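Local coordinates for SIR4-interacting protein SIF2 (Saccharomyces cerevisiae, PDB 1R5M) that acts as a transcription corepressor within the Set3 complex, antagonises telomeric silencing and may recruit SIR4 to non-telomeric sites, at residues N171-W176 with V210-V215; K219-G224 with I229-I234; G241-H246 with K260-A265. One frame throughout, in Å; residues are numbered along the deposited sequence.

Contact 1: residues N171-W176 with V210-V215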
ATOM      1  N   ASN A 171      -9.787  -6.996  12.105  1.00 16.30           N
ATOM      2  CA  ASN A 171     -10.642  -7.124  10.934  1.00 17.72           C
ATOM      3  C   ASN A 171     -12.000  -6.452  11.025  1.00 18.13           C
ATOM      4  O   ASN A 171     -12.907  -6.767  10.256  1.00 22.02           O
ATOM      5  CB  ASN A 171     -10.802  -8.590  10.544  1.00 18.05           C
ATOM      6  CG  ASN A 171      -9.560  -9.136   9.873  1.00 20.07           C
ATOM      7  OD1 ASN A 171      -9.121  -8.627   8.836  1.00 20.61           O
ATOM      8  ND2 ASN A 171      -8.981 -10.171  10.461  1.00 15.31           N
ATOM      9  N   VAL A 172     -12.152  -5.530  11.966  1.00 14.70           N
ATOM     10  CA  VAL A 172     -13.401  -4.796  12.045  1.00 13.33           C
ATOM     11  C   VAL A 172     -13.272  -3.863  10.851  1.00 11.82           C
ATOM     12  O   VAL A 172     -12.270  -3.160  10.716  1.00 12.33           O
ATOM     13  CB  VAL A 172     -13.509  -3.978  13.341  1.00 13.38           C
ATOM     14  CG1 VAL A 172     -14.726  -3.062  13.284  1.00 13.95           C
ATOM     15  CG2 VAL A 172     -13.628  -4.919  14.530  1.00 15.61           C
ATOM     16  N   THR A 173     -14.266  -3.880   9.975  1.00 12.26           N
ATOM     17  CA  THR A 173     -14.237  -3.058   8.775  1.00 12.44           C
ATOM     18  C   THR A 173     -15.412  -2.098   8.782  1.00 12.44           C
ATOM     19  O   THR A 173     -16.550  -2.497   9.027  1.00 13.11           O
ATOM     20  CB  THR A 173     -14.286  -3.947   7.525  1.00 14.24           C
ATOM     21  OG1 THR A 173     -13.213  -4.896   7.587  1.00 16.93           O
ATOM     22  CG2 THR A 173     -14.142  -3.114   6.264  1.00 13.83           C
ATOM     23  N   ILE A 174     -15.130  -0.830   8.504  1.00 11.65           N
ATOM     24  CA  ILE A 174     -16.160   0.198   8.520  1.00 10.95           C
ATOM     25  C   ILE A 174     -16.278   0.968   7.211  1.00 10.79           C
ATOM     26  O   ILE A 174     -15.269   1.330   6.608  1.00 10.64           O
ATOM     27  CB  ILE A 174     -15.870   1.232   9.636  1.00 11.22           C
ATOM     28  CG1 ILE A 174     -15.744   0.529  10.989  1.00 13.08           C
ATOM     29  CG2 ILE A 174     -16.958   2.296   9.661  1.00 11.74           C
ATOM     30  CD1 ILE A 174     -16.993  -0.193  11.432  1.00 16.46           C
ATOM     31  N   LEU A 175     -17.517   1.207   6.788  1.00 10.70           N
ATOM     32  CA  LEU A 175     -17.806   1.993   5.593  1.00 10.85           C
ATOM     33  C   LEU A 175     -18.260   3.340   6.143  1.00 11.00           C
ATOM     34  O   LEU A 175     -19.237   3.409   6.893  1.00 11.41           O
ATOM     35  CB  LEU A 175     -18.939   1.365   4.777  1.00 11.74           C
ATOM     36  CG  LEU A 175     -19.567   2.294   3.734  1.00 11.82           C
ATOM     37  CD1 LEU A 175     -18.542   2.666   2.667  1.00 13.17           C
ATOM     38  CD2 LEU A 175     -20.774   1.602   3.107  1.00 14.06           C
ATOM     39  N   TRP A 176     -17.542   4.399   5.790  1.00  9.49           N
ATOM     40  CA  TRP A 176     -17.866   5.736   6.275  1.00 10.31           C
ATOM     41  C   TRP A 176     -18.304   6.697   5.192  1.00 11.53           C
ATOM     42  O   TRP A 176     -17.884   6.589   4.043  1.00 11.19           O
ATOM     43  CB  TRP A 176     -16.646   6.425   6.901  1.00 10.26           C
ATOM     44  CG  TRP A 176     -15.926   5.729   7.999  1.00  9.63           C
ATOM     45  CD1 TRP A 176     -14.968   4.761   7.878  1.00 11.09           C
ATOM     46  CD2 TRP A 176     -16.034   6.016   9.392  1.00  9.99           C
ATOM     47  NE1 TRP A 176     -14.467   4.435   9.113  1.00 10.37           N
ATOM     48  CE2 TRP A 176     -15.106   5.191  10.064  1.00 11.10           C
ATOM     49  CE3 TRP A 176     -16.827   6.898  10.143  1.00 10.70           C
ATOM     50  CZ2 TRP A 176     -14.947   5.219  11.454  1.00 10.95           C
ATOM     51  CZ3 TRP A 176     -16.668   6.926  11.524  1.00 11.27           C
ATOM     52  CH2 TRP A 176     -15.734   6.091  12.163  1.00 11.91           C
ATOM     53  N   VAL A 210      -5.282  -8.139   5.490  1.00 12.60           N
ATOM     54  CA  VAL A 210      -4.906  -6.775   5.835  1.00 12.35           C
ATOM     55  C   VAL A 210      -5.150  -5.735   4.746  1.00 11.75           C
ATOM     56  O   VAL A 210      -4.491  -4.696   4.719  1.00 14.04           O
ATOM     57  CB  VAL A 210      -3.418  -6.720   6.232  1.00 13.13           C
ATOM     58  CG1 VAL A 210      -3.184  -7.538   7.498  1.00 13.73           C
ATOM     59  CG2 VAL A 210      -2.556  -7.264   5.095  1.00 14.66           C
ATOM     60  N   ASP A 211      -6.085  -6.006   3.844  1.00 10.49           N
ATOM     61  CA  ASP A 211      -6.377  -5.048   2.781  1.00 10.23           C
ATOM     62  C   ASP A 211      -7.863  -5.084   2.436  1.00 11.03           C
ATOM     63  O   ASP A 211      -8.554  -6.060   2.726  1.00 11.19           O
ATOM     64  CB  ASP A 211      -5.547  -5.379   1.530  1.00 10.56           C
ATOM     65  CG  ASP A 211      -5.222  -4.151   0.686  1.00 12.64           C
ATOM     66  OD1 ASP A 211      -5.646  -3.034   1.057  1.00 12.79           O
ATOM     67  OD2 ASP A 211      -4.529  -4.306  -0.347  1.00 11.98           O
ATOM     68  N   VAL A 212      -8.342  -3.992   1.843  1.00 10.63           N
ATOM     69  CA  VAL A 212      -9.725  -3.854   1.384  1.00 11.33           C
ATOM     70  C   VAL A 212      -9.610  -3.078   0.071  1.00  9.84           C
ATOM     71  O   VAL A 212      -8.548  -2.538  -0.232  1.00  9.89           O
ATOM     72  CB  VAL A 212     -10.602  -3.054   2.377  1.00 11.69           C
ATOM     73  CG1 VAL A 212     -10.692  -3.791   3.711  1.00 12.57           C
ATOM     74  CG2 VAL A 212     -10.038  -1.659   2.567  1.00 12.93           C
ATOM     75  N   GLU A 213     -10.683  -3.002  -0.710  1.00  9.78           N
ATOM     76  CA  GLU A 213     -10.585  -2.300  -1.985  1.00 10.29           C
ATOM     77  C   GLU A 213     -11.937  -1.952  -2.596  1.00 10.10           C
ATOM     78  O   GLU A 213     -12.900  -2.700  -2.452  1.00 11.47           O
ATOM     79  CB  GLU A 213      -9.785  -3.165  -2.978  1.00 10.02           C
ATOM     80  CG  GLU A 213      -9.650  -2.588  -4.386  1.00 11.30           C
ATOM     81  CD  GLU A 213      -8.693  -1.409  -4.456  1.00 13.98           C
ATOM     82  OE1 GLU A 213      -8.603  -0.656  -3.462  1.00 19.00           O
ATOM     83  OE2 GLU A 213      -8.040  -1.223  -5.505  1.00 11.72           O
ATOM     84  N   TRP A 214     -12.002  -0.808  -3.270  1.00 10.31           N
ATOM     85  CA  TRP A 214     -13.229  -0.392  -3.944  1.00 10.61           C
ATOM     86  C   TRP A 214     -13.187  -0.996  -5.343  1.00 12.25           C
ATOM     87  O   TRP A 214     -12.140  -0.984  -5.990  1.00 11.68           O
ATOM     88  CB  TRP A 214     -13.309   1.134  -4.070  1.00 10.77           C
ATOM     89  CG  TRP A 214     -13.611   1.838  -2.790  1.00 11.28           C
ATOM     90  CD1 TRP A 214     -12.712   2.291  -1.870  1.00 11.04           C
ATOM     91  CD2 TRP A 214     -14.909   2.142  -2.270  1.00 11.21           C
ATOM     92  NE1 TRP A 214     -13.372   2.858  -0.803  1.00 10.14           N
ATOM     93  CE2 TRP A 214     -14.723   2.779  -1.025  1.00 10.44           C
ATOM     94  CE3 TRP A 214     -16.216   1.938  -2.738  1.00 11.25           C
ATOM     95  CZ2 TRP A 214     -15.797   3.215  -0.235  1.00 11.43           C
ATOM     96  CZ3 TRP A 214     -17.285   2.372  -1.953  1.00 12.76           C
ATOM     97  CH2 TRP A 214     -17.066   3.002  -0.715  1.00 11.89           C
ATOM     98  N   VAL A 215     -14.318  -1.514  -5.812  1.00 12.60           N
ATOM     99  CA  VAL A 215     -14.361  -2.104  -7.150  1.00 14.76           C
ATOM    100  C   VAL A 215     -15.351  -1.381  -8.054  1.00 17.09           C
ATOM    101  O   VAL A 215     -15.586  -1.790  -9.193  1.00 17.04           O
ATOM    102  CB  VAL A 215     -14.704  -3.612  -7.094  1.00 15.90           C
ATOM    103  CG1 VAL A 215     -13.627  -4.350  -6.321  1.00 15.47           C
ATOM    104  CG2 VAL A 215     -16.065  -3.828  -6.454  1.00 16.83           C
TER
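Leu175 reaches Trp214 with one methyl branch: CD1 lies 3.7 Å from CH2 of the indole and 4.0 Å from its CZ2, so the contact falls on the far corner of the six-membered ring. In Leu175, CG is anti to the backbone N (chi1 164°), which sends the branched end of the side chain toward the indole. In Trp214, a chi1 of -73° turns the ring off its own strand toward Leu175, and the two side chains cross at about a right angle. A second, looser contact joins Thr173 CG2 to Val212 CG1 at 4.3 Å. Here the methyl of Thr173 faces Val212, while its hydroxyl turns back along its own chain, with OG1 giving a long hydrogen bond of 3.3 Å to Asn171 O from well above the carbonyl plane. No hydrogen bond crosses between the segments, and the closest CA pair, Thr173 and Val212, is 8.7 Å apart, beyond the spacing of paired strands. The evidence is therefore for packing between two separate sheets, with about 124 Å² buried. Strand 173-177 is third in the blade formed by 152-187, whereas strand 213-216 opens the next blade. The indole bridges the two: its NE1 is hydrogen-bonded to Lys156 O, its ring also touches Ile165 on strand 163-168, and Phe220 of its own blade meets it edge-to-face.

Contact 2: residues K219-G224 with I229-I234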
ATOM      1  N   LYS A 219     -19.238   0.009  -4.771  1.00 16.37           N
ATOM      2  CA  LYS A 219     -19.042  -1.406  -4.472  1.00 14.85           C
ATOM      3  C   LYS A 219     -17.624  -1.608  -3.965  1.00 12.91           C
ATOM      4  O   LYS A 219     -16.701  -0.921  -4.402  1.00 12.96           O
ATOM      5  CB  LYS A 219     -19.267  -2.258  -5.723  1.00 16.70           C
ATOM      6  CG  LYS A 219     -20.624  -2.054  -6.383  1.00 19.18           C
ATOM      7  CD  LYS A 219     -20.734  -2.871  -7.660  1.00 22.45           C
ATOM      8  CE  LYS A 219     -22.021  -2.554  -8.416  1.00 23.12           C
ATOM      9  NZ  LYS A 219     -22.080  -1.124  -8.831  1.00 25.31           N
ATOM     10  N   PHE A 220     -17.454  -2.546  -3.044  1.00 12.43           N
ATOM     11  CA  PHE A 220     -16.139  -2.804  -2.478  1.00 12.21           C
ATOM     12  C   PHE A 220     -15.974  -4.249  -2.031  1.00 12.78           C
ATOM     13  O   PHE A 220     -16.948  -4.998  -1.935  1.00 13.15           O
ATOM     14  CB  PHE A 220     -15.891  -1.847  -1.307  1.00 13.28           C
ATOM     15  CG  PHE A 220     -16.941  -1.915  -0.224  1.00 11.98           C
ATOM     16  CD1 PHE A 220     -16.790  -2.773   0.860  1.00 13.48           C
ATOM     17  CD2 PHE A 220     -18.078  -1.116  -0.290  1.00 14.21           C
ATOM     18  CE1 PHE A 220     -17.752  -2.832   1.867  1.00 14.32           C
ATOM     19  CE2 PHE A 220     -19.048  -1.167   0.711  1.00 14.87           C
ATOM     20  CZ  PHE A 220     -18.885  -2.027   1.792  1.00 14.70           C
ATOM     21  N   VAL A 221     -14.731  -4.640  -1.767  1.00 11.60           N
ATOM     22  CA  VAL A 221     -14.432  -5.996  -1.330  1.00 11.92           C
ATOM     23  C   VAL A 221     -13.596  -6.002  -0.054  1.00 12.02           C
ATOM     24  O   VAL A 221     -12.747  -5.130   0.152  1.00 11.87           O
ATOM     25  CB  VAL A 221     -13.676  -6.792  -2.422  1.00 10.68           C
ATOM     26  CG1 VAL A 221     -14.568  -6.997  -3.643  1.00 13.07           C
ATOM     27  CG2 VAL A 221     -12.400  -6.056  -2.813  1.00 11.44           C
ATOM     28  N   ILE A 222     -13.856  -6.979   0.808  1.00 13.07           N
ATOM     29  CA  ILE A 222     -13.121  -7.112   2.057  1.00 14.16           C
ATOM     30  C   ILE A 222     -12.890  -8.593   2.357  1.00 14.57           C
ATOM     31  O   ILE A 222     -13.662  -9.451   1.931  1.00 15.94           O
ATOM     32  CB  ILE A 222     -13.877  -6.466   3.249  1.00 16.92           C
ATOM     33  CG1 ILE A 222     -15.127  -7.272   3.586  1.00 17.37           C
ATOM     34  CG2 ILE A 222     -14.265  -5.030   2.905  1.00 16.14           C
ATOM     35  CD1 ILE A 222     -15.876  -6.742   4.800  1.00 20.00           C
ATOM     36  N   PRO A 223     -11.811  -8.910   3.083  1.00 14.35           N
ATOM     37  CA  PRO A 223     -11.504 -10.301   3.422  1.00 15.15           C
ATOM     38  C   PRO A 223     -12.595 -10.948   4.267  1.00 16.02           C
ATOM     39  O   PRO A 223     -13.116 -10.335   5.199  1.00 16.09           O
ATOM     40  CB  PRO A 223     -10.190 -10.187   4.191  1.00 15.37           C
ATOM     41  CG  PRO A 223      -9.562  -8.957   3.623  1.00 16.21           C
ATOM     42  CD  PRO A 223     -10.738  -8.013   3.539  1.00 14.29           C
ATOM     43  N   GLY A 224     -12.932 -12.187   3.926  1.00 16.63           N
ATOM     44  CA  GLY A 224     -13.936 -12.926   4.666  1.00 18.42           C
ATOM     45  C   GLY A 224     -13.289 -14.158   5.269  1.00 19.24           C
ATOM     46  O   GLY A 224     -12.078 -14.342   5.149  1.00 19.52           O
ATOM     47  N   ILE A 229     -13.263 -13.707  -0.279  1.00 13.07           N
ATOM     48  CA  ILE A 229     -13.294 -12.256  -0.441  1.00 12.55           C
ATOM     49  C   ILE A 229     -14.767 -11.923  -0.649  1.00 14.04           C
ATOM     50  O   ILE A 229     -15.389 -12.397  -1.599  1.00 14.66           O
ATOM     51  CB  ILE A 229     -12.485 -11.794  -1.672  1.00 11.82           C
ATOM     52  CG1 ILE A 229     -11.005 -12.137  -1.481  1.00 10.77           C
ATOM     53  CG2 ILE A 229     -12.659 -10.285  -1.875  1.00 11.72           C
ATOM     54  CD1 ILE A 229     -10.197 -12.107  -2.773  1.00 11.35           C
ATOM     55  N   PHE A 230     -15.329 -11.126   0.255  1.00 14.08           N
ATOM     56  CA  PHE A 230     -16.737 -10.747   0.175  1.00 15.07           C
ATOM     57  C   PHE A 230     -16.927  -9.461  -0.623  1.00 15.01           C
ATOM     58  O   PHE A 230     -16.159  -8.510  -0.472  1.00 14.19           O
ATOM     59  CB  PHE A 230     -17.307 -10.560   1.587  1.00 15.65           C
ATOM     60  CG  PHE A 230     -17.619 -11.849   2.305  1.00 18.30           C
ATOM     61  CD1 PHE A 230     -16.985 -13.041   1.959  1.00 19.22           C
ATOM     62  CD2 PHE A 230     -18.535 -11.861   3.353  1.00 18.99           C
ATOM     63  CE1 PHE A 230     -17.261 -14.225   2.645  1.00 20.26           C
ATOM     64  CE2 PHE A 230     -18.816 -13.039   4.045  1.00 20.04           C
ATOM     65  CZ  PHE A 230     -18.177 -14.224   3.691  1.00 20.27           C
ATOM     66  N   VAL A 231     -17.951  -9.438  -1.471  1.00 14.62           N
ATOM     67  CA  VAL A 231     -18.244  -8.264  -2.289  1.00 14.95           C
ATOM     68  C   VAL A 231     -19.493  -7.589  -1.731  1.00 15.63           C
ATOM     69  O   VAL A 231     -20.470  -8.264  -1.399  1.00 16.12           O
ATOM     70  CB  VAL A 231     -18.504  -8.650  -3.764  1.00 14.87           C
ATOM     71  CG1 VAL A 231     -18.587  -7.397  -4.625  1.00 16.28           C
ATOM     72  CG2 VAL A 231     -17.397  -9.576  -4.267  1.00 14.97           C
ATOM     73  N   TYR A 232     -19.453  -6.264  -1.628  1.00 15.97           N
ATOM     74  CA  TYR A 232     -20.579  -5.500  -1.100  1.00 15.95           C
ATOM     75  C   TYR A 232     -20.945  -4.284  -1.934  1.00 17.67           C
ATOM     76  O   TYR A 232     -20.149  -3.784  -2.727  1.00 17.05           O
ATOM     77  CB  TYR A 232     -20.281  -4.981   0.308  1.00 16.04           C
ATOM     78  CG  TYR A 232     -20.097  -6.029   1.370  1.00 15.45           C
ATOM     79  CD1 TYR A 232     -18.847  -6.597   1.609  1.00 15.54           C
ATOM     80  CD2 TYR A 232     -21.169  -6.432   2.164  1.00 16.03           C
ATOM     81  CE1 TYR A 232     -18.667  -7.538   2.617  1.00 17.68           C
ATOM     82  CE2 TYR A 232     -21.001  -7.373   3.174  1.00 17.13           C
ATOM     83  CZ  TYR A 232     -19.747  -7.920   3.395  1.00 17.31           C
ATOM     84  OH  TYR A 232     -19.572  -8.841   4.400  1.00 20.16           O
ATOM     85  N   GLN A 233     -22.166  -3.809  -1.714  1.00 17.67           N
ATOM     86  CA  GLN A 233     -22.672  -2.610  -2.360  1.00 20.43           C
ATOM     87  C   GLN A 233     -22.965  -1.705  -1.165  1.00 19.79           C
ATOM     88  O   GLN A 233     -23.409  -2.182  -0.123  1.00 19.74           O
ATOM     89  CB  GLN A 233     -23.954  -2.909  -3.135  1.00 23.33           C
ATOM     90  CG  GLN A 233     -24.423  -1.767  -4.016  1.00 27.67           C
ATOM     91  CD  GLN A 233     -25.654  -2.128  -4.820  1.00 31.01           C
ATOM     92  OE1 GLN A 233     -26.696  -2.470  -4.260  1.00 33.70           O
ATOM     93  NE2 GLN A 233     -25.541  -2.058  -6.142  1.00 33.68           N
ATOM     94  N   ILE A 234     -22.702  -0.411  -1.306  1.00 19.76           N
ATOM     95  CA  ILE A 234     -22.902   0.539  -0.214  1.00 21.14           C
ATOM     96  C   ILE A 234     -24.237   0.487   0.526  1.00 22.11           C
ATOM     97  O   ILE A 234     -24.267   0.593   1.752  1.00 22.43           O
ATOM     98  CB  ILE A 234     -22.685   1.990  -0.701  1.00 21.87           C
ATOM     99  CG1 ILE A 234     -21.207   2.211  -1.025  1.00 20.87           C
ATOM    100  CG2 ILE A 234     -23.148   2.981   0.366  1.00 24.19           C
ATOM    101  CD1 ILE A 234     -20.894   3.605  -1.534  1.00 21.52           C
TER
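Tyr232 packs against Phe220 on one side of a two-stranded hairpin, and the tyrosine can be traced outward atom by atom. Its CB sits over a face of the Phe220 ring, 3.9 Å from the centroid and 3.6 Å from CZ, in a CH-pi contact. The next atoms, CG and CD1, run past Phe220 CE1. The two rings are nearly parallel, with 18° between their planes, but slide apart and barely overlap. Farther out, Tyr232 CE1 meets Ile222 CD1 at 3.6 Å and touches CG1 as well. That isoleucine branch is turned between the backbone N and carbonyl carbon (chi1 69°), which brings it to the tyrosine. At the tip, OH lies in the plane of the Phe230 ring, at its edge. The backbones beneath are the second and third strands of a four-stranded antiparallel blade of the WD40 beta-propeller, within the fourth WD repeat. Their directions differ by 153°. Phe220-Tyr232 and Ile222-Phe230 are the hydrogen-bonded pairs, joined by four N-H...O bonds. The shortest runs from Tyr232 N to Phe220 O at 2.8 Å. Ile222 N reaches Phe230 O at 3.0 Å. On the other face, Val221 CG1 lies 3.9 Å from Val231 CG2, the two side chains side by side and pointing the same way, and Val221 CB also meets Ile229 CG2 at 3.7 Å. These aliphatic groups pack on Leu253 of strand 250-256 through Val221 and Ile229, while Leu189 covers Ile222, Phe230 and Tyr232.

Contact 3: residues G241-H246 with K260-A265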
ATOM      1  N   GLY A 241     -21.946 -10.875  -3.380  1.00 19.86           N
ATOM      2  CA  GLY A 241     -21.250 -12.029  -3.916  1.00 19.48           C
ATOM      3  C   GLY A 241     -20.056 -12.420  -3.068  1.00 19.67           C
ATOM      4  O   GLY A 241     -19.653 -11.688  -2.163  1.00 18.46           O
ATOM      5  N   LYS A 242     -19.494 -13.587  -3.355  1.00 18.29           N
ATOM      6  CA  LYS A 242     -18.337 -14.073  -2.623  1.00 18.55           C
ATOM      7  C   LYS A 242     -17.348 -14.690  -3.601  1.00 18.23           C
ATOM      8  O   LYS A 242     -17.712 -15.525  -4.433  1.00 18.85           O
ATOM      9  CB  LYS A 242     -18.768 -15.103  -1.573  1.00 19.89           C
ATOM     10  CG  LYS A 242     -19.716 -14.534  -0.524  1.00 22.32           C
ATOM     11  CD  LYS A 242     -20.096 -15.568   0.524  1.00 24.66           C
ATOM     12  CE  LYS A 242     -21.058 -14.977   1.544  1.00 25.62           C
ATOM     13  NZ  LYS A 242     -21.443 -15.963   2.592  1.00 28.49           N
ATOM     14  N   LEU A 243     -16.097 -14.250  -3.510  1.00 15.49           N
ATOM     15  CA  LEU A 243     -15.036 -14.743  -4.372  1.00 14.96           C
ATOM     16  C   LEU A 243     -14.291 -15.822  -3.592  1.00 14.16           C
ATOM     17  O   LEU A 243     -13.558 -15.529  -2.648  1.00 14.38           O
ATOM     18  CB  LEU A 243     -14.105 -13.588  -4.746  1.00 12.50           C
ATOM     19  CG  LEU A 243     -14.846 -12.350  -5.271  1.00 11.77           C
ATOM     20  CD1 LEU A 243     -13.846 -11.265  -5.644  1.00 12.34           C
ATOM     21  CD2 LEU A 243     -15.699 -12.719  -6.478  1.00 14.86           C
ATOM     22  N   ILE A 244     -14.504 -17.074  -3.988  1.00 15.44           N
ATOM     23  CA  ILE A 244     -13.890 -18.211  -3.312  1.00 15.85           C
ATOM     24  C   ILE A 244     -12.724 -18.793  -4.100  1.00 15.02           C
ATOM     25  O   ILE A 244     -12.835 -19.034  -5.300  1.00 15.71           O
ATOM     26  CB  ILE A 244     -14.930 -19.333  -3.077  1.00 17.35           C
ATOM     27  CG1 ILE A 244     -16.143 -18.776  -2.325  1.00 20.12           C
ATOM     28  CG2 ILE A 244     -14.297 -20.476  -2.294  1.00 19.92           C
ATOM     29  CD1 ILE A 244     -15.821 -18.199  -0.962  1.00 21.41           C
ATOM     30  N   GLY A 245     -11.611 -19.020  -3.413  1.00 14.58           N
ATOM     31  CA  GLY A 245     -10.441 -19.574  -4.073  1.00 15.93           C
ATOM     32  C   GLY A 245      -9.205 -19.634  -3.193  1.00 15.73           C
ATOM     33  O   GLY A 245      -8.527 -20.659  -3.142  1.00 15.11           O
ATOM     34  N   HIS A 246      -8.899 -18.542  -2.500  1.00 14.70           N
ATOM     35  CA  HIS A 246      -7.726 -18.513  -1.631  1.00 14.23           C
ATOM     36  C   HIS A 246      -7.870 -19.422  -0.414  1.00 15.81           C
ATOM     37  O   HIS A 246      -8.982 -19.668   0.060  1.00 17.25           O
ATOM     38  CB  HIS A 246      -7.441 -17.080  -1.172  1.00 13.97           C
ATOM     39  CG  HIS A 246      -6.835 -16.218  -2.233  1.00 12.14           C
ATOM     40  ND1 HIS A 246      -5.614 -16.497  -2.810  1.00 12.25           N
ATOM     41  CD2 HIS A 246      -7.269 -15.069  -2.807  1.00 10.94           C
ATOM     42  CE1 HIS A 246      -5.321 -15.558  -3.692  1.00 11.61           C
ATOM     43  NE2 HIS A 246      -6.308 -14.679  -3.709  1.00 10.95           N
ATOM     44  N   LYS A 260     -11.258  -3.586 -15.403  1.00 13.70           N
ATOM     45  CA  LYS A 260     -12.290  -4.011 -14.457  1.00 13.79           C
ATOM     46  C   LYS A 260     -12.013  -5.346 -13.773  1.00 14.09           C
ATOM     47  O   LYS A 260     -12.930  -6.120 -13.493  1.00 15.03           O
ATOM     48  CB  LYS A 260     -13.652  -4.074 -15.161  1.00 16.92           C
ATOM     49  CG  LYS A 260     -14.055  -2.778 -15.847  1.00 18.92           C
ATOM     50  CD  LYS A 260     -14.132  -1.617 -14.866  1.00 22.30           C
ATOM     51  CE  LYS A 260     -14.579  -0.336 -15.557  1.00 24.33           C
ATOM     52  NZ  LYS A 260     -14.592   0.821 -14.620  1.00 26.62           N
ATOM     53  N   LEU A 261     -10.742  -5.613 -13.500  1.00 11.16           N
ATOM     54  CA  LEU A 261     -10.362  -6.852 -12.837  1.00 10.21           C
ATOM     55  C   LEU A 261      -9.786  -6.573 -11.461  1.00 10.39           C
ATOM     56  O   LEU A 261      -9.145  -5.546 -11.240  1.00  9.72           O
ATOM     57  CB  LEU A 261      -9.320  -7.607 -13.664  1.00 10.24           C
ATOM     58  CG  LEU A 261      -9.740  -8.068 -15.063  1.00 10.63           C
ATOM     59  CD1 LEU A 261      -8.548  -8.706 -15.760  1.00 11.48           C
ATOM     60  CD2 LEU A 261     -10.892  -9.062 -14.961  1.00 13.35           C
ATOM     61  N   LEU A 262     -10.027  -7.500 -10.542  1.00  8.72           N
ATOM     62  CA  LEU A 262      -9.520  -7.394  -9.182  1.00  9.38           C
ATOM     63  C   LEU A 262      -8.335  -8.331  -9.013  1.00  9.57           C
ATOM     64  O   LEU A 262      -8.409  -9.505  -9.374  1.00 10.21           O
ATOM     65  CB  LEU A 262     -10.599  -7.791  -8.173  1.00  9.50           C
ATOM     66  CG  LEU A 262     -10.133  -7.871  -6.714  1.00  7.91           C
ATOM     67  CD1 LEU A 262      -9.824  -6.469  -6.195  1.00 10.15           C
ATOM     68  CD2 LEU A 262     -11.210  -8.531  -5.865  1.00 10.02           C
ATOM     69  N   LEU A 263      -7.242  -7.801  -8.476  1.00  9.26           N
ATOM     70  CA  LEU A 263      -6.050  -8.592  -8.203  1.00  9.06           C
ATOM     71  C   LEU A 263      -6.031  -8.847  -6.702  1.00  8.45           C
ATOM     72  O   LEU A 263      -6.211  -7.919  -5.912  1.00  8.57           O
ATOM     73  CB  LEU A 263      -4.784  -7.819  -8.595  1.00  9.47           C
ATOM     74  CG  LEU A 263      -3.475  -8.287  -7.944  1.00  9.63           C
ATOM     75  CD1 LEU A 263      -3.074  -9.656  -8.479  1.00 10.41           C
ATOM     76  CD2 LEU A 263      -2.381  -7.270  -8.236  1.00 11.68           C
ATOM     77  N   SER A 264      -5.847 -10.102  -6.302  1.00  7.35           N
ATOM     78  CA  SER A 264      -5.761 -10.420  -4.883  1.00  7.68           C
ATOM     79  C   SER A 264      -4.500 -11.241  -4.634  1.00  9.08           C
ATOM     80  O   SER A 264      -4.030 -11.956  -5.519  1.00  9.61           O
ATOM     81  CB  SER A 264      -6.997 -11.206  -4.417  1.00  9.47           C
ATOM     82  OG  SER A 264      -7.104 -12.455  -5.082  1.00  8.89           O
ATOM     83  N   ALA A 265      -3.930 -11.096  -3.442  1.00  9.20           N
ATOM     84  CA  ALA A 265      -2.747 -11.862  -3.060  1.00 10.15           C
ATOM     85  C   ALA A 265      -3.073 -12.450  -1.700  1.00 11.65           C
ATOM     86  O   ALA A 265      -3.850 -11.870  -0.933  1.00 10.34           O
ATOM     87  CB  ALA A 265      -1.520 -10.969  -2.971  1.00 10.71           C
TER
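His246 and Ser264 are joined by a short hydrogen bond, NE2 to OG at 2.7 Å, either atom being a possible donor. With an angle of 157° the bond is fairly straight, and OG lies at the edge of the imidazole and in its plane, as expected for a partner of a ring nitrogen. Ser264 CB, the carbon behind the hydroxyl, follows at 3.6 Å from His246 NE2. The remaining side-chain contact is apolar: Leu243 CD1 touches Leu262 CD2 at 3.8 Å, each leucine offering a single methyl branch. Backbones stay apart, the nearest CA atoms (His246 and Ala265) being 8.4 Å from each other, and only about 157 Å² is buried.

Side-chain torsions and second-shell bonds set up this first shell. Ser264 OG stands between its backbone N and carbonyl carbon (chi1 62°), a rotation that directs it at the imidazole. There it also accepts a hydrogen bond from Trp274 NE1. The other ring nitrogen of the histidine, ND1, is hydrogen-bonded to Asp268 OD2. Each ring nitrogen is thus engaged, which restrains the rotation of the imidazole about its CB-CG bond. Thr270 and Arg272 touch the same histidine, and Leu243 also packs on Trp274, so the apolar and polar contacts share the indole.

The chain of hydrogen bonds from Asp268 through His246 and Ser264 to Trp274 is the structural tetrad of the WD40 repeat. Here the histidine belongs to the Gly245-His246 pair ahead of the blade's first strand, the serine lies on its second strand, 261-266, and the tryptophan on its third, 271-274.

The three contacts follow in series along the chain and meet around one propeller blade, formed by strands 213-216, 219-223, 229-233 and 241-243. Contact 1 joins its first strand to the preceding blade, contact 2 pairs its middle strands, and contact 3 connects its last strand and the turn after it to the following blade. Contacts 1 and 2 have centres about 8 Å apart, with Glu213 O 2.8 Å from Val221 N, a probable hydrogen bond. About 10 Å separates the centres of contacts 2 and 3, where Ile229 O and Leu243 N, also 2.8 Å apart, make another. Contacts 1 and 3, about 14 Å apart between centres, touch through Glu213 CG and Leu262 CD1.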